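Local coordinates for hypothetical protein TTHA0636 (Thermus thermophilus HB8, PDB 1WWP) that is of unknown function but probably serves as a substrate-binding partner of a nucleotidyltransferase, at residues L6-L15 with F100-E111. Sequence-based numbering, arbitrary orientation.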
ATOM      1  N   LEU A   6      -9.007  -9.647   7.875  1.00 37.49           N
ATOM      2  CA  LEU A   6      -9.102 -10.759   6.940  1.00 43.13           C
ATOM      3  C   LEU A   6     -10.518 -10.918   6.376  1.00 38.08           C
ATOM      4  O   LEU A   6     -10.695 -11.424   5.271  1.00 42.05           O
ATOM      5  CB  LEU A   6      -8.670 -12.055   7.628  1.00 37.28           C
ATOM      6  CG  LEU A   6      -8.725 -13.348   6.809  1.00 41.45           C
ATOM      7  CD1 LEU A   6      -8.037 -13.177   5.446  1.00 32.13           C
ATOM      8  CD2 LEU A   6      -8.055 -14.447   7.610  1.00 41.46           C
ATOM      9  N   ALA A   7     -11.511 -10.460   7.133  1.00 42.70           N
ATOM     10  CA  ALA A   7     -12.924 -10.548   6.734  1.00 43.76           C
ATOM     11  C   ALA A   7     -13.268  -9.587   5.605  1.00 42.08           C
ATOM     12  O   ALA A   7     -14.020  -9.923   4.686  1.00 45.79           O
ATOM     13  CB  ALA A   7     -13.813 -10.264   7.944  1.00 44.54           C
ATOM     14  N   THR A   8     -12.719  -8.380   5.677  1.00 47.44           N
ATOM     15  CA  THR A   8     -12.971  -7.372   4.656  1.00 41.06           C
ATOM     16  C   THR A   8     -12.280  -7.788   3.361  1.00 39.02           C
ATOM     17  O   THR A   8     -12.782  -7.521   2.264  1.00 38.76           O
ATOM     18  CB  THR A   8     -12.461  -6.009   5.116  1.00 43.72           C
ATOM     19  OG1 THR A   8     -11.041  -6.068   5.300  1.00 55.99           O
ATOM     20  CG2 THR A   8     -13.101  -5.644   6.446  1.00 50.59           C
ATOM     21  N   LEU A   9     -11.137  -8.458   3.486  1.00 35.72           N
ATOM     22  CA  LEU A   9     -10.414  -8.929   2.307  1.00 35.62           C
ATOM     23  C   LEU A   9     -11.231  -9.998   1.575  1.00 36.15           C
ATOM     24  O   LEU A   9     -11.401  -9.936   0.353  1.00 41.35           O
ATOM     25  CB  LEU A   9      -9.054  -9.525   2.705  1.00 40.40           C
ATOM     26  CG  LEU A   9      -8.328 -10.332   1.612  1.00 33.21           C
ATOM     27  CD1 LEU A   9      -8.081  -9.448   0.414  1.00 36.52           C
ATOM     28  CD2 LEU A   9      -7.024 -10.880   2.132  1.00 36.61           C
ATOM     29  N   LYS A  10     -11.722 -10.983   2.326  1.00 37.52           N
ATOM     30  CA  LYS A  10     -12.497 -12.069   1.738  1.00 43.31           C
ATOM     31  C   LYS A  10     -13.733 -11.580   0.990  1.00 46.73           C
ATOM     32  O   LYS A  10     -14.196 -12.235   0.056  1.00 48.44           O
ATOM     33  CB  LYS A  10     -12.870 -13.093   2.811  1.00 48.22           C
ATOM     34  CG  LYS A  10     -11.663 -13.889   3.286  1.00 54.07           C
ATOM     35  CD  LYS A  10     -12.031 -15.020   4.230  1.00 64.70           C
ATOM     36  CE  LYS A  10     -12.544 -14.504   5.563  1.00 68.22           C
ATOM     37  NZ  LYS A  10     -12.868 -15.635   6.480  1.00 74.67           N
ATOM     38  N   GLU A  11     -14.253 -10.422   1.386  1.00 47.86           N
ATOM     39  CA  GLU A  11     -15.406  -9.844   0.714  1.00 51.28           C
ATOM     40  C   GLU A  11     -15.098  -9.625  -0.766  1.00 52.10           C
ATOM     41  O   GLU A  11     -15.978  -9.748  -1.614  1.00 52.33           O
ATOM     42  CB  GLU A  11     -15.766  -8.486   1.317  1.00 57.25           C
ATOM     43  CG  GLU A  11     -16.269  -8.509   2.745  1.00 66.95           C
ATOM     44  CD  GLU A  11     -16.807  -7.153   3.175  1.00 70.38           C
ATOM     45  OE1 GLU A  11     -17.711  -6.638   2.486  1.00 71.26           O
ATOM     46  OE2 GLU A  11     -16.338  -6.603   4.195  1.00 71.73           O
ATOM     47  N   LEU A  12     -13.846  -9.305  -1.073  1.00 43.55           N
ATOM     48  CA  LEU A  12     -13.462  -9.004  -2.446  1.00 43.94           C
ATOM     49  C   LEU A  12     -12.506  -9.990  -3.100  1.00 45.55           C
ATOM     50  O   LEU A  12     -12.500 -10.128  -4.317  1.00 44.89           O
ATOM     51  CB  LEU A  12     -12.823  -7.617  -2.497  1.00 44.54           C
ATOM     52  CG  LEU A  12     -13.627  -6.413  -2.006  1.00 48.43           C
ATOM     53  CD1 LEU A  12     -12.687  -5.234  -1.751  1.00 49.53           C
ATOM     54  CD2 LEU A  12     -14.675  -6.051  -3.029  1.00 47.29           C
ATOM     55  N   ALA A  13     -11.692 -10.666  -2.296  1.00 46.93           N
ATOM     56  CA  ALA A  13     -10.702 -11.599  -2.835  1.00 48.32           C
ATOM     57  C   ALA A  13     -11.276 -12.772  -3.630  1.00 48.25           C
ATOM     58  O   ALA A  13     -10.586 -13.352  -4.468  1.00 48.14           O
ATOM     59  CB  ALA A  13      -9.821 -12.118  -1.708  1.00 44.52           C
ATOM     60  N   PHE A  14     -12.535 -13.110  -3.382  1.00 53.76           N
ATOM     61  CA  PHE A  14     -13.164 -14.235  -4.067  1.00 55.07           C
ATOM     62  C   PHE A  14     -14.094 -13.836  -5.196  1.00 57.42           C
ATOM     63  O   PHE A  14     -14.926 -14.627  -5.639  1.00 62.77           O
ATOM     64  CB  PHE A  14     -13.892 -15.101  -3.041  1.00 45.61           C
ATOM     65  CG  PHE A  14     -12.988 -15.612  -1.962  1.00 47.92           C
ATOM     66  CD1 PHE A  14     -11.921 -16.451  -2.278  1.00 46.27           C
ATOM     67  CD2 PHE A  14     -13.166 -15.228  -0.636  1.00 45.02           C
ATOM     68  CE1 PHE A  14     -11.046 -16.900  -1.293  1.00 43.89           C
ATOM     69  CE2 PHE A  14     -12.291 -15.675   0.359  1.00 49.39           C
ATOM     70  CZ  PHE A  14     -11.231 -16.513   0.023  1.00 45.05           C
ATOM     71  N   LEU A  15     -13.931 -12.609  -5.678  1.00 56.05           N
ATOM     72  CA  LEU A  15     -14.749 -12.112  -6.771  1.00 58.05           C
ATOM     73  C   LEU A  15     -14.214 -12.656  -8.082  1.00 62.10           C
ATOM     74  O   LEU A  15     -13.033 -12.510  -8.393  1.00 59.93           O
ATOM     75  CB  LEU A  15     -14.735 -10.579  -6.792  1.00 55.38           C
ATOM     76  CG  LEU A  15     -15.402  -9.922  -5.580  1.00 46.52           C
ATOM     77  CD1 LEU A  15     -15.345  -8.413  -5.711  1.00 40.73           C
ATOM     78  CD2 LEU A  15     -16.847 -10.394  -5.490  1.00 49.47           C
ATOM     79  N   PHE A 100      -4.220  -9.873  -7.904  1.00 39.75           N
ATOM     80  CA  PHE A 100      -5.579 -10.272  -7.562  1.00 45.78           C
ATOM     81  C   PHE A 100      -5.810 -11.772  -7.715  1.00 48.91           C
ATOM     82  O   PHE A 100      -6.571 -12.363  -6.952  1.00 50.63           O
ATOM     83  CB  PHE A 100      -6.604  -9.524  -8.420  1.00 46.26           C
ATOM     84  CG  PHE A 100      -8.026  -9.813  -8.034  1.00 49.39           C
ATOM     85  CD1 PHE A 100      -8.575  -9.253  -6.881  1.00 44.42           C
ATOM     86  CD2 PHE A 100      -8.792 -10.704  -8.777  1.00 41.82           C
ATOM     87  CE1 PHE A 100      -9.860  -9.580  -6.472  1.00 48.45           C
ATOM     88  CE2 PHE A 100     -10.085 -11.038  -8.373  1.00 47.98           C
ATOM     89  CZ  PHE A 100     -10.620 -10.477  -7.217  1.00 43.78           C
ATOM     90  N   ARG A 101      -5.159 -12.384  -8.701  1.00 54.86           N
ATOM     91  CA  ARG A 101      -5.315 -13.819  -8.935  1.00 58.14           C
ATOM     92  C   ARG A 101      -4.754 -14.651  -7.786  1.00 55.44           C
ATOM     93  O   ARG A 101      -5.156 -15.800  -7.585  1.00 58.29           O
ATOM     94  CB  ARG A 101      -4.620 -14.239 -10.232  1.00 64.38           C
ATOM     95  CG  ARG A 101      -5.205 -13.635 -11.503  1.00 75.61           C
ATOM     96  CD  ARG A 101      -4.544 -14.230 -12.748  1.00 80.70           C
ATOM     97  NE  ARG A 101      -3.093 -14.054 -12.734  1.00 87.37           N
ATOM     98  CZ  ARG A 101      -2.271 -14.521 -13.668  1.00 89.12           C
ATOM     99  NH1 ARG A 101      -2.751 -15.201 -14.701  1.00 88.13           N
ATOM    100  NH2 ARG A 101      -0.965 -14.304 -13.569  1.00 88.54           N
ATOM    101  N   ARG A 102      -3.831 -14.076  -7.028  1.00 50.30           N
ATOM    102  CA  ARG A 102      -3.244 -14.806  -5.921  1.00 43.01           C
ATOM    103  C   ARG A 102      -3.965 -14.581  -4.603  1.00 41.16           C
ATOM    104  O   ARG A 102      -3.839 -15.387  -3.683  1.00 40.26           O
ATOM    105  CB  ARG A 102      -1.779 -14.414  -5.775  1.00 48.00           C
ATOM    106  CG  ARG A 102      -0.952 -14.674  -7.029  1.00 52.89           C
ATOM    107  CD  ARG A 102       0.152 -13.644  -7.192  1.00 50.58           C
ATOM    108  NE  ARG A 102       0.701 -13.658  -8.544  1.00 71.12           N
ATOM    109  CZ  ARG A 102       1.621 -12.810  -8.995  1.00 75.71           C
ATOM    110  NH1 ARG A 102       2.104 -11.865  -8.199  1.00 73.28           N
ATOM    111  NH2 ARG A 102       2.062 -12.909 -10.247  1.00 77.41           N
ATOM    112  N   LEU A 103      -4.732 -13.498  -4.500  1.00 38.73           N
ATOM    113  CA  LEU A 103      -5.412 -13.205  -3.241  1.00 36.09           C
ATOM    114  C   LEU A 103      -6.222 -14.349  -2.638  1.00 38.21           C
ATOM    115  O   LEU A 103      -6.212 -14.533  -1.418  1.00 35.88           O
ATOM    116  CB  LEU A 103      -6.290 -11.960  -3.379  1.00 35.94           C
ATOM    117  CG  LEU A 103      -5.554 -10.684  -3.794  1.00 40.24           C
ATOM    118  CD1 LEU A 103      -6.482  -9.498  -3.587  1.00 43.87           C
ATOM    119  CD2 LEU A 103      -4.275 -10.498  -2.970  1.00 40.03           C
ATOM    120  N   PRO A 104      -6.934 -15.132  -3.474  1.00 43.33           N
ATOM    121  CA  PRO A 104      -7.730 -16.247  -2.957  1.00 46.29           C
ATOM    122  C   PRO A 104      -6.919 -17.128  -2.014  1.00 48.54           C
ATOM    123  O   PRO A 104      -7.324 -17.375  -0.874  1.00 52.24           O
ATOM    124  CB  PRO A 104      -8.138 -16.991  -4.226  1.00 50.50           C
ATOM    125  CG  PRO A 104      -8.274 -15.884  -5.223  1.00 49.58           C
ATOM    126  CD  PRO A 104      -7.056 -15.046  -4.944  1.00 41.14           C
ATOM    127  N   ASP A 105      -5.773 -17.604  -2.498  1.00 47.48           N
ATOM    128  CA  ASP A 105      -4.902 -18.461  -1.700  1.00 48.58           C
ATOM    129  C   ASP A 105      -4.371 -17.748  -0.462  1.00 40.62           C
ATOM    130  O   ASP A 105      -4.340 -18.328   0.619  1.00 41.77           O
ATOM    131  CB  ASP A 105      -3.723 -18.957  -2.537  1.00 55.49           C
ATOM    132  CG  ASP A 105      -4.157 -19.869  -3.672  1.00 69.78           C
ATOM    133  OD1 ASP A 105      -4.978 -19.433  -4.505  1.00 76.08           O
ATOM    134  OD2 ASP A 105      -3.675 -21.023  -3.733  1.00 75.44           O
ATOM    135  N   TYR A 106      -3.946 -16.496  -0.617  1.00 43.87           N
ATOM    136  CA  TYR A 106      -3.422 -15.752   0.528  1.00 41.56           C
ATOM    137  C   TYR A 106      -4.487 -15.665   1.607  1.00 39.20           C
ATOM    138  O   TYR A 106      -4.212 -15.908   2.780  1.00 33.74           O
ATOM    139  CB  TYR A 106      -2.985 -14.345   0.126  1.00 43.33           C
ATOM    140  CG  TYR A 106      -1.851 -14.307  -0.856  1.00 41.58           C
ATOM    141  CD1 TYR A 106      -1.013 -15.410  -1.029  1.00 44.81           C
ATOM    142  CD2 TYR A 106      -1.589 -13.156  -1.603  1.00 41.19           C
ATOM    143  CE1 TYR A 106       0.056 -15.366  -1.919  1.00 35.25           C
ATOM    144  CE2 TYR A 106      -0.515 -13.104  -2.501  1.00 33.40           C
ATOM    145  CZ  TYR A 106       0.296 -14.212  -2.649  1.00 33.49           C
ATOM    146  OH  TYR A 106       1.344 -14.178  -3.529  1.00 40.51           O
ATOM    147  N   ALA A 107      -5.713 -15.342   1.197  1.00 42.18           N
ATOM    148  CA  ALA A 107      -6.821 -15.227   2.133  1.00 37.14           C
ATOM    149  C   ALA A 107      -7.016 -16.537   2.903  1.00 42.78           C
ATOM    150  O   ALA A 107      -7.146 -16.530   4.126  1.00 44.90           O
ATOM    151  CB  ALA A 107      -8.099 -14.858   1.382  1.00 45.07           C
ATOM    152  N   ARG A 108      -7.029 -17.659   2.194  1.00 47.19           N
ATOM    153  CA  ARG A 108      -7.214 -18.954   2.847  1.00 48.94           C
ATOM    154  C   ARG A 108      -6.048 -19.273   3.781  1.00 49.74           C
ATOM    155  O   ARG A 108      -6.255 -19.657   4.931  1.00 51.65           O
ATOM    156  CB  ARG A 108      -7.345 -20.069   1.804  1.00 57.75           C
ATOM    157  CG  ARG A 108      -8.502 -19.893   0.821  1.00 62.88           C
ATOM    158  CD  ARG A 108      -8.453 -20.939  -0.288  1.00 69.90           C
ATOM    159  NE  ARG A 108      -9.352 -20.605  -1.391  1.00 75.15           N
ATOM    160  CZ  ARG A 108     -10.678 -20.602  -1.306  1.00 78.42           C
ATOM    161  NH1 ARG A 108     -11.276 -20.921  -0.166  1.00 82.65           N
ATOM    162  NH2 ARG A 108     -11.410 -20.271  -2.363  1.00 80.15           N
ATOM    163  N   LEU A 109      -4.825 -19.112   3.285  1.00 46.83           N
ATOM    164  CA  LEU A 109      -3.633 -19.388   4.092  1.00 48.46           C
ATOM    165  C   LEU A 109      -3.676 -18.624   5.418  1.00 44.81           C
ATOM    166  O   LEU A 109      -3.490 -19.204   6.490  1.00 45.75           O
ATOM    167  CB  LEU A 109      -2.371 -18.991   3.318  1.00 46.90           C
ATOM    168  CG  LEU A 109      -0.990 -19.569   3.674  1.00 50.34           C
ATOM    169  CD1 LEU A 109      -0.036 -18.423   3.900  1.00 40.22           C
ATOM    170  CD2 LEU A 109      -1.054 -20.476   4.895  1.00 51.21           C
HETATM  171  N   MSE A 110      -3.936 -17.322   5.342  1.00 42.37           N
HETATM  172  CA  MSE A 110      -3.980 -16.498   6.537  1.00 41.95           C
HETATM  173  C   MSE A 110      -5.084 -16.894   7.487  1.00 45.26           C
HETATM  174  O   MSE A 110      -4.896 -16.875   8.706  1.00 48.12           O
HETATM  175  CB  MSE A 110      -4.109 -15.018   6.164  1.00 43.27           C
HETATM  176  CG  MSE A 110      -2.869 -14.481   5.452  1.00 44.00           C
HETATM  177 SE   MSE A 110      -2.733 -12.559   5.225  1.00 48.30          SE
HETATM  178  CE  MSE A 110      -3.683 -12.317   3.549  1.00 40.75           C
ATOM    179  N   GLU A 111      -6.238 -17.253   6.931  1.00 48.00           N
ATOM    180  CA  GLU A 111      -7.380 -17.661   7.737  1.00 45.78           C
ATOM    181  C   GLU A 111      -7.036 -18.934   8.508  1.00 41.06           C
ATOM    182  O   GLU A 111      -7.342 -19.063   9.688  1.00 43.62           O
ATOM    183  CB  GLU A 111      -8.592 -17.905   6.828  1.00 55.92           C
ATOM    184  CG  GLU A 111      -9.893 -18.219   7.565  1.00 67.10           C
ATOM    185  CD  GLU A 111     -11.102 -18.318   6.632  1.00 76.49           C
ATOM    186  OE1 GLU A 111     -12.238 -18.392   7.149  1.00 81.50           O
ATOM    187  OE2 GLU A 111     -10.923 -18.327   5.391  1.00 77.96           O
TER
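A13 and K10 of helix 6-13 lie against P104 and A107 of helix 100-111, the two short axes passing 9.6 Å apart with their directions 142° from one another. This roughly antiparallel pair belongs to an all-helical bundle, and the small residues A13 and A107 suit the places where the backbones come nearest: the CA atoms of A13 and P104 are 5.5 Å apart. Helix 100-111 is kinked at P104, which has no N-H to give, and the proline ring carbon CG packs 3.5 Å from A13 O. On the buried side, the CD2 methyl of L9 meets CE of selenomethionine M110 at 3.9 Å, the two side chains crossing at about a right angle; M110 and L103 also reach helix 20-49. L6 turns its CG anti to the backbone N (chi1 179°), which sets CD2 against CA of E111. Toward solvent, K10 runs past A107 with its CG and bends at chi3, bringing NZ within 2.9 Å of E111 OE1 in a salt bridge whose hydrogen bond is weak. With an alanine here the E111 carboxylate is likely to lose its positive partner, and A107 CB the apolar stem beside it. F14, in the turn that follows, points its CB away, yet the ring swings back to rest CZ on A107 CB and CE1 over one face of the R108 guanidinium, the planes 43° apart. The flat edge of F100, whose C-H groups can meet carbonyl oxygens, fits against the L12-L15 turn, CE1 lying 3.5 Å from L12 O and CE2 3.3 Å from L15 O.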